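Local atomic coordinates of Lin2960 protein (Listeria innocua, PDB entry 3OOP), a protein that is of unknown function but probably binds DNA as a MarR-type transcriptional regulator. Residues Met22-Val35 against Glu107-Phe120. Residues are numbered along the deposited sequence; the frame is centred on the assembly and turned at random.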
loop_
_atom_site.group_PDB
_atom_site.type_symbol
_atom_site.label_atom_id
_atom_site.label_comp_id
_atom_site.label_asym_id
_atom_site.label_seq_id
_atom_site.Cartn_x
_atom_site.Cartn_y
_atom_site.Cartn_z
HETATM N N MSE A 22 -5.873 3.810 -11.248
HETATM C CA MSE A 22 -7.326 3.652 -11.386
HETATM C C MSE A 22 -8.033 4.935 -10.964
HETATM O O MSE A 22 -8.946 5.419 -11.642
HETATM C CB MSE A 22 -7.804 2.474 -10.543
HETATM C CG MSE A 22 -7.384 1.114 -11.087
HETATM SE SE MSE A 22 -7.460 -0.267 -9.690
HETATM C CE MSE A 22 -9.374 -0.417 -9.583
ATOM N N HIS A 23 -7.588 5.516 -9.856
ATOM C CA HIS A 23 -8.152 6.787 -9.426
ATOM C C HIS A 23 -7.942 7.912 -10.456
ATOM O O HIS A 23 -8.866 8.668 -10.755
ATOM C CB HIS A 23 -7.602 7.202 -8.074
ATOM C CG HIS A 23 -8.199 8.473 -7.566
ATOM N ND1 HIS A 23 -9.531 8.584 -7.227
ATOM C CD2 HIS A 23 -7.651 9.692 -7.353
ATOM C CE1 HIS A 23 -9.775 9.816 -6.815
ATOM N NE2 HIS A 23 -8.650 10.507 -6.883
ATOM N N LEU A 24 -6.733 8.021 -10.996
ATOM C CA LEU A 24 -6.457 8.997 -12.046
ATOM C C LEU A 24 -7.343 8.793 -13.274
ATOM O O LEU A 24 -7.835 9.769 -13.853
ATOM C CB LEU A 24 -4.968 8.985 -12.435
ATOM C CG LEU A 24 -3.971 9.455 -11.363
ATOM C CD1 LEU A 24 -2.538 9.168 -11.805
ATOM C CD2 LEU A 24 -4.156 10.940 -11.045
ATOM N N PHE A 25 -7.558 7.531 -13.656
ATOM C CA PHE A 25 -8.386 7.184 -14.814
ATOM C C PHE A 25 -9.829 7.649 -14.643
ATOM O O PHE A 25 -10.413 8.271 -15.541
ATOM C CB PHE A 25 -8.356 5.669 -15.037
ATOM C CG PHE A 25 -9.128 5.214 -16.238
ATOM C CD1 PHE A 25 -8.636 5.429 -17.515
ATOM C CD2 PHE A 25 -10.347 4.548 -16.091
ATOM C CE1 PHE A 25 -9.339 4.985 -18.639
ATOM C CE2 PHE A 25 -11.054 4.099 -17.200
ATOM C CZ PHE A 25 -10.549 4.321 -18.483
ATOM N N LEU A 26 -10.400 7.355 -13.481
ATOM C CA LEU A 26 -11.757 7.802 -13.172
ATOM C C LEU A 26 -11.863 9.314 -13.130
ATOM O O LEU A 26 -12.864 9.874 -13.575
ATOM C CB LEU A 26 -12.242 7.196 -11.865
ATOM C CG LEU A 26 -12.374 5.670 -11.887
ATOM C CD1 LEU A 26 -12.923 5.202 -10.549
ATOM C CD2 LEU A 26 -13.279 5.178 -13.045
HETATM N N MSE A 27 -10.837 9.977 -12.616
HETATM C CA MSE A 27 -10.861 11.445 -12.581
HETATM C C MSE A 27 -10.722 12.042 -13.977
HETATM O O MSE A 27 -11.365 13.049 -14.274
HETATM C CB MSE A 27 -9.845 12.010 -11.582
HETATM C CG MSE A 27 -10.275 11.814 -10.103
HETATM SE SE MSE A 27 -12.165 12.270 -9.684
HETATM C CE MSE A 27 -13.089 10.564 -10.017
ATOM N N ARG A 28 -9.949 11.395 -14.850
ATOM C CA ARG A 28 -9.836 11.838 -16.258
ATOM C C ARG A 28 -11.162 11.777 -17.007
ATOM O O ARG A 28 -11.412 12.579 -17.917
ATOM C CB ARG A 28 -8.789 11.027 -17.032
ATOM C CG ARG A 28 -7.379 11.390 -16.687
ATOM C CD ARG A 28 -6.396 11.041 -17.799
ATOM N NE ARG A 28 -6.287 9.603 -18.050
ATOM C CZ ARG A 28 -5.622 8.744 -17.279
ATOM N NH1 ARG A 28 -5.021 9.155 -16.170
ATOM N NH2 ARG A 28 -5.580 7.462 -17.613
ATOM N N SER A 29 -12.013 10.834 -16.614
ATOM C CA SER A 29 -13.288 10.627 -17.300
ATOM C C SER A 29 -14.208 11.824 -17.156
ATOM O O SER A 29 -15.047 12.052 -18.016
ATOM C CB SER A 29 -13.985 9.350 -16.803
ATOM O OG SER A 29 -14.613 9.528 -15.551
ATOM N N ILE A 30 -14.039 12.600 -16.086
ATOM C CA ILE A 30 -14.888 13.781 -15.873
ATOM C C ILE A 30 -14.105 15.103 -15.966
ATOM O O ILE A 30 -14.593 16.169 -15.574
ATOM C CB ILE A 30 -15.707 13.662 -14.564
ATOM C CG1 ILE A 30 -14.792 13.486 -13.347
ATOM C CG2 ILE A 30 -16.716 12.470 -14.670
ATOM C CD1 ILE A 30 -15.532 13.628 -12.005
ATOM N N ALA A 31 -12.895 15.021 -16.520
ATOM C CA ALA A 31 -12.008 16.190 -16.652
ATOM C C ALA A 31 -12.639 17.378 -17.385
ATOM O O ALA A 31 -12.343 18.536 -17.070
ATOM C CB ALA A 31 -10.684 15.787 -17.333
ATOM N N SER A 32 -13.511 17.103 -18.351
ATOM C CA SER A 32 -14.055 18.173 -19.185
ATOM C C SER A 32 -15.274 18.855 -18.563
ATOM O O SER A 32 -15.762 19.843 -19.095
ATOM C CB SER A 32 -14.385 17.672 -20.597
ATOM O OG SER A 32 -13.240 17.079 -21.180
ATOM N N TYR A 33 -15.752 18.335 -17.435
ATOM C CA TYR A 33 -16.956 18.863 -16.799
ATOM C C TYR A 33 -16.658 20.055 -15.889
ATOM O O TYR A 33 -15.521 20.236 -15.447
ATOM C CB TYR A 33 -17.687 17.743 -16.055
ATOM C CG TYR A 33 -18.305 16.764 -17.023
ATOM C CD1 TYR A 33 -19.644 16.885 -17.396
ATOM C CD2 TYR A 33 -17.543 15.744 -17.602
ATOM C CE1 TYR A 33 -20.220 15.999 -18.296
ATOM C CE2 TYR A 33 -18.107 14.853 -18.513
ATOM C CZ TYR A 33 -19.447 14.989 -18.848
ATOM O OH TYR A 33 -20.018 14.118 -19.749
ATOM N N ASP A 34 -17.678 20.866 -15.618
ATOM C CA ASP A 34 -17.497 22.106 -14.856
ATOM C C ASP A 34 -17.098 21.820 -13.405
ATOM O O ASP A 34 -16.292 22.532 -12.817
ATOM C CB ASP A 34 -18.759 22.974 -14.923
ATOM C CG ASP A 34 -18.672 24.205 -14.030
ATOM O OD1 ASP A 34 -17.964 25.160 -14.407
ATOM O OD2 ASP A 34 -19.314 24.218 -12.953
ATOM N N VAL A 35 -17.642 20.751 -12.844
ATOM C CA VAL A 35 -17.283 20.293 -11.497
ATOM C C VAL A 35 -15.870 19.680 -11.462
ATOM O O VAL A 35 -15.596 18.735 -12.205
ATOM C CB VAL A 35 -18.355 19.284 -10.991
ATOM C CG1 VAL A 35 -17.951 18.640 -9.687
ATOM C CG2 VAL A 35 -19.713 19.984 -10.843
ATOM N N GLU A 107 -25.372 12.821 -13.872
ATOM C CA GLU A 107 -24.588 12.835 -15.101
ATOM C C GLU A 107 -23.145 12.377 -14.833
ATOM O O GLU A 107 -22.631 11.501 -15.538
ATOM C CB GLU A 107 -24.634 14.241 -15.720
ATOM C CG GLU A 107 -24.049 14.374 -17.132
ATOM C CD GLU A 107 -24.168 15.788 -17.703
ATOM O OE1 GLU A 107 -23.627 16.025 -18.807
ATOM O OE2 GLU A 107 -24.798 16.662 -17.056
ATOM N N LEU A 108 -22.516 12.945 -13.801
ATOM C CA LEU A 108 -21.142 12.586 -13.432
ATOM C C LEU A 108 -21.034 11.138 -12.968
ATOM O O LEU A 108 -20.113 10.421 -13.393
ATOM C CB LEU A 108 -20.596 13.537 -12.359
ATOM C CG LEU A 108 -20.487 15.009 -12.750
ATOM C CD1 LEU A 108 -20.245 15.889 -11.516
ATOM C CD2 LEU A 108 -19.385 15.215 -13.784
ATOM N N ARG A 109 -21.962 10.705 -12.111
ATOM C CA ARG A 109 -21.954 9.330 -11.614
ATOM C C ARG A 109 -22.012 8.337 -12.771
ATOM O O ARG A 109 -21.314 7.330 -12.756
ATOM C CB ARG A 109 -23.108 9.072 -10.647
ATOM C CG ARG A 109 -22.864 9.552 -9.227
ATOM C CD ARG A 109 -23.500 8.614 -8.216
ATOM N NE ARG A 109 -23.611 9.203 -6.882
ATOM C CZ ARG A 109 -22.665 9.155 -5.950
ATOM N NH1 ARG A 109 -21.504 8.557 -6.201
ATOM N NH2 ARG A 109 -22.878 9.709 -4.759
ATOM N N ASP A 110 -22.837 8.635 -13.769
ATOM C CA ASP A 110 -22.998 7.747 -14.936
ATOM C C ASP A 110 -21.701 7.625 -15.742
ATOM O O ASP A 110 -21.330 6.531 -16.190
ATOM C CB ASP A 110 -24.159 8.214 -15.828
ATOM C CG ASP A 110 -25.536 7.913 -15.224
ATOM O OD1 ASP A 110 -25.642 7.075 -14.299
ATOM O OD2 ASP A 110 -26.528 8.521 -15.685
ATOM N N ILE A 111 -21.010 8.753 -15.908
ATOM C CA ILE A 111 -19.736 8.780 -16.625
ATOM C C ILE A 111 -18.688 7.977 -15.868
ATOM O O ILE A 111 -17.989 7.144 -16.463
ATOM C CB ILE A 111 -19.234 10.212 -16.852
ATOM C CG1 ILE A 111 -20.160 10.935 -17.829
ATOM C CG2 ILE A 111 -17.805 10.193 -17.422
ATOM C CD1 ILE A 111 -20.299 12.387 -17.516
ATOM N N VAL A 112 -18.584 8.222 -14.562
ATOM C CA VAL A 112 -17.640 7.487 -13.715
ATOM C C VAL A 112 -17.924 5.979 -13.717
ATOM O O VAL A 112 -17.000 5.168 -13.841
ATOM C CB VAL A 112 -17.606 8.068 -12.276
ATOM C CG1 VAL A 112 -16.747 7.216 -11.358
ATOM C CG2 VAL A 112 -17.102 9.519 -12.305
ATOM N N GLU A 113 -19.199 5.614 -13.614
ATOM C CA GLU A 113 -19.620 4.213 -13.632
ATOM C C GLU A 113 -19.235 3.521 -14.943
ATOM O O GLU A 113 -18.769 2.370 -14.953
ATOM C CB GLU A 113 -21.129 4.138 -13.410
ATOM C CG GLU A 113 -21.666 2.750 -13.140
ATOM C CD GLU A 113 -22.951 2.786 -12.338
ATOM O OE1 GLU A 113 -22.963 2.218 -11.226
ATOM O OE2 GLU A 113 -23.942 3.392 -12.806
ATOM N N ALA A 114 -19.441 4.225 -16.055
ATOM C CA ALA A 114 -19.088 3.676 -17.368
ATOM C C ALA A 114 -17.577 3.447 -17.487
ATOM O O ALA A 114 -17.141 2.408 -18.001
ATOM C CB ALA A 114 -19.603 4.560 -18.496
ATOM N N SER A 115 -16.778 4.396 -16.995
ATOM C CA SER A 115 -15.310 4.240 -16.981
ATOM C C SER A 115 -14.855 3.126 -16.049
ATOM O O SER A 115 -13.924 2.376 -16.359
ATOM C CB SER A 115 -14.631 5.558 -16.599
ATOM O OG SER A 115 -14.875 6.516 -17.607
ATOM N N CYS A 116 -15.530 3.009 -14.914
ATOM C CA CYS A 116 -15.271 1.941 -13.963
ATOM C C CYS A 116 -15.504 0.548 -14.585
ATOM O O CYS A 116 -14.707 -0.371 -14.381
ATOM C CB CYS A 116 -16.142 2.143 -12.727
ATOM S SG CYS A 116 -15.714 1.072 -11.371
ATOM N N GLU A 117 -16.572 0.409 -15.365
ATOM C CA GLU A 117 -16.834 -0.835 -16.106
ATOM C C GLU A 117 -15.685 -1.154 -17.065
ATOM O O GLU A 117 -15.281 -2.317 -17.188
ATOM C CB GLU A 117 -18.163 -0.764 -16.866
ATOM C CG GLU A 117 -19.389 -0.786 -15.958
ATOM C CD GLU A 117 -20.695 -0.474 -16.689
ATOM O OE1 GLU A 117 -20.693 -0.309 -17.936
ATOM O OE2 GLU A 117 -21.737 -0.399 -16.004
ATOM N N LYS A 118 -15.160 -0.126 -17.737
ATOM C CA LYS A 118 -14.040 -0.296 -18.669
ATOM C C LYS A 118 -12.781 -0.759 -17.947
ATOM O O LYS A 118 -12.073 -1.636 -18.421
ATOM C CB LYS A 118 -13.752 0.996 -19.434
ATOM C CG LYS A 118 -14.832 1.412 -20.418
ATOM C CD LYS A 118 -14.403 2.625 -21.262
ATOM C CE LYS A 118 -13.495 2.221 -22.429
ATOM N NZ LYS A 118 -13.153 3.385 -23.321
HETATM N N MSE A 119 -12.535 -0.167 -16.785
HETATM C CA MSE A 119 -11.396 -0.481 -15.941
HETATM C C MSE A 119 -11.364 -1.964 -15.557
HETATM O O MSE A 119 -10.292 -2.587 -15.523
HETATM C CB MSE A 119 -11.535 0.352 -14.677
HETATM C CG MSE A 119 -10.368 0.432 -13.789
HETATM SE SE MSE A 119 -10.667 2.128 -12.846
HETATM C CE MSE A 119 -11.941 1.528 -11.507
ATOM N N PHE A 120 -12.542 -2.507 -15.250
ATOM C CA PHE A 120 -12.668 -3.889 -14.797
ATOM C C PHE A 120 -13.056 -4.890 -15.885
ATOM O O PHE A 120 -13.349 -6.045 -15.581
ATOM C CB PHE A 120 -13.635 -3.980 -13.619
ATOM C CG PHE A 120 -13.065 -3.457 -12.334
ATOM C CD1 PHE A 120 -12.138 -4.208 -11.610
ATOM C CD2 PHE A 120 -13.456 -2.212 -11.840
ATOM C CE1 PHE A 120 -11.596 -3.717 -10.415
ATOM C CE2 PHE A 120 -12.924 -1.722 -10.635
ATOM C CZ PHE A 120 -12.001 -2.472 -9.924
#
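Leu-26 packs as a knob into a hole on helix 107-119, among Val-112, Ser-115, Cys-116 and Met-119. CD2 lies against the backbone, 3.6 Å from Cys-116 N and next to Val-112 O, while CD1 meets the CE methyl of Met-119. The two helical segments run roughly antiparallel, at 137°, and their axes come within 9.0 Å. At one end two selenomethionines cross at about a right angle: CB of Met-22 lies 3.7 Å from SE of Met-119. Met-22 bends at its last torsion (chi3 73°), and its CE methyl reaches both CE of Met-119 and CZ of the Phe-120 ring. SE of Met-119 also sits obliquely to the Phe-25 ring, 5.3 Å from its centroid, a Met-aromatic contact. With CG anti to the backbone N (chi1 -178°), the Phe-25 ring stands across the neighbouring helix, and its edge meets Ser-115 O in the ring plane, 3.5 Å from CE2. Ile-142 of the second subunit packs on Met-22, Phe-25 and Met-119, so this end of the contact also belongs to the dimer interface. Midway, the small side chains of Ser-29 and Ser-115 face each other; Ser-29 OG turns back to donate to Leu-26 O (2.7 Å), a bond within its own segment. In the turn that follows, CG2 of Ile-30 lies among methyls of Leu-108, Ile-111 and Val-112. Leu-108 then spreads its branches, CD2 against CG of Tyr-33 (3.7 Å) and CD1 against Val-35. Glu-107 OE1 lies at the Tyr-33 ring edge, with the carboxylate plane nearly perpendicular to the ring. Trp-40 of helix 37-49 packs on Ile-30 and Leu-108, linking this end to the winged helix-turn-helix domain, the probable DNA-binding part. Such pairing of N-terminal and C-terminal helices beside the winged helix-turn-helix is typical of the MarR fold.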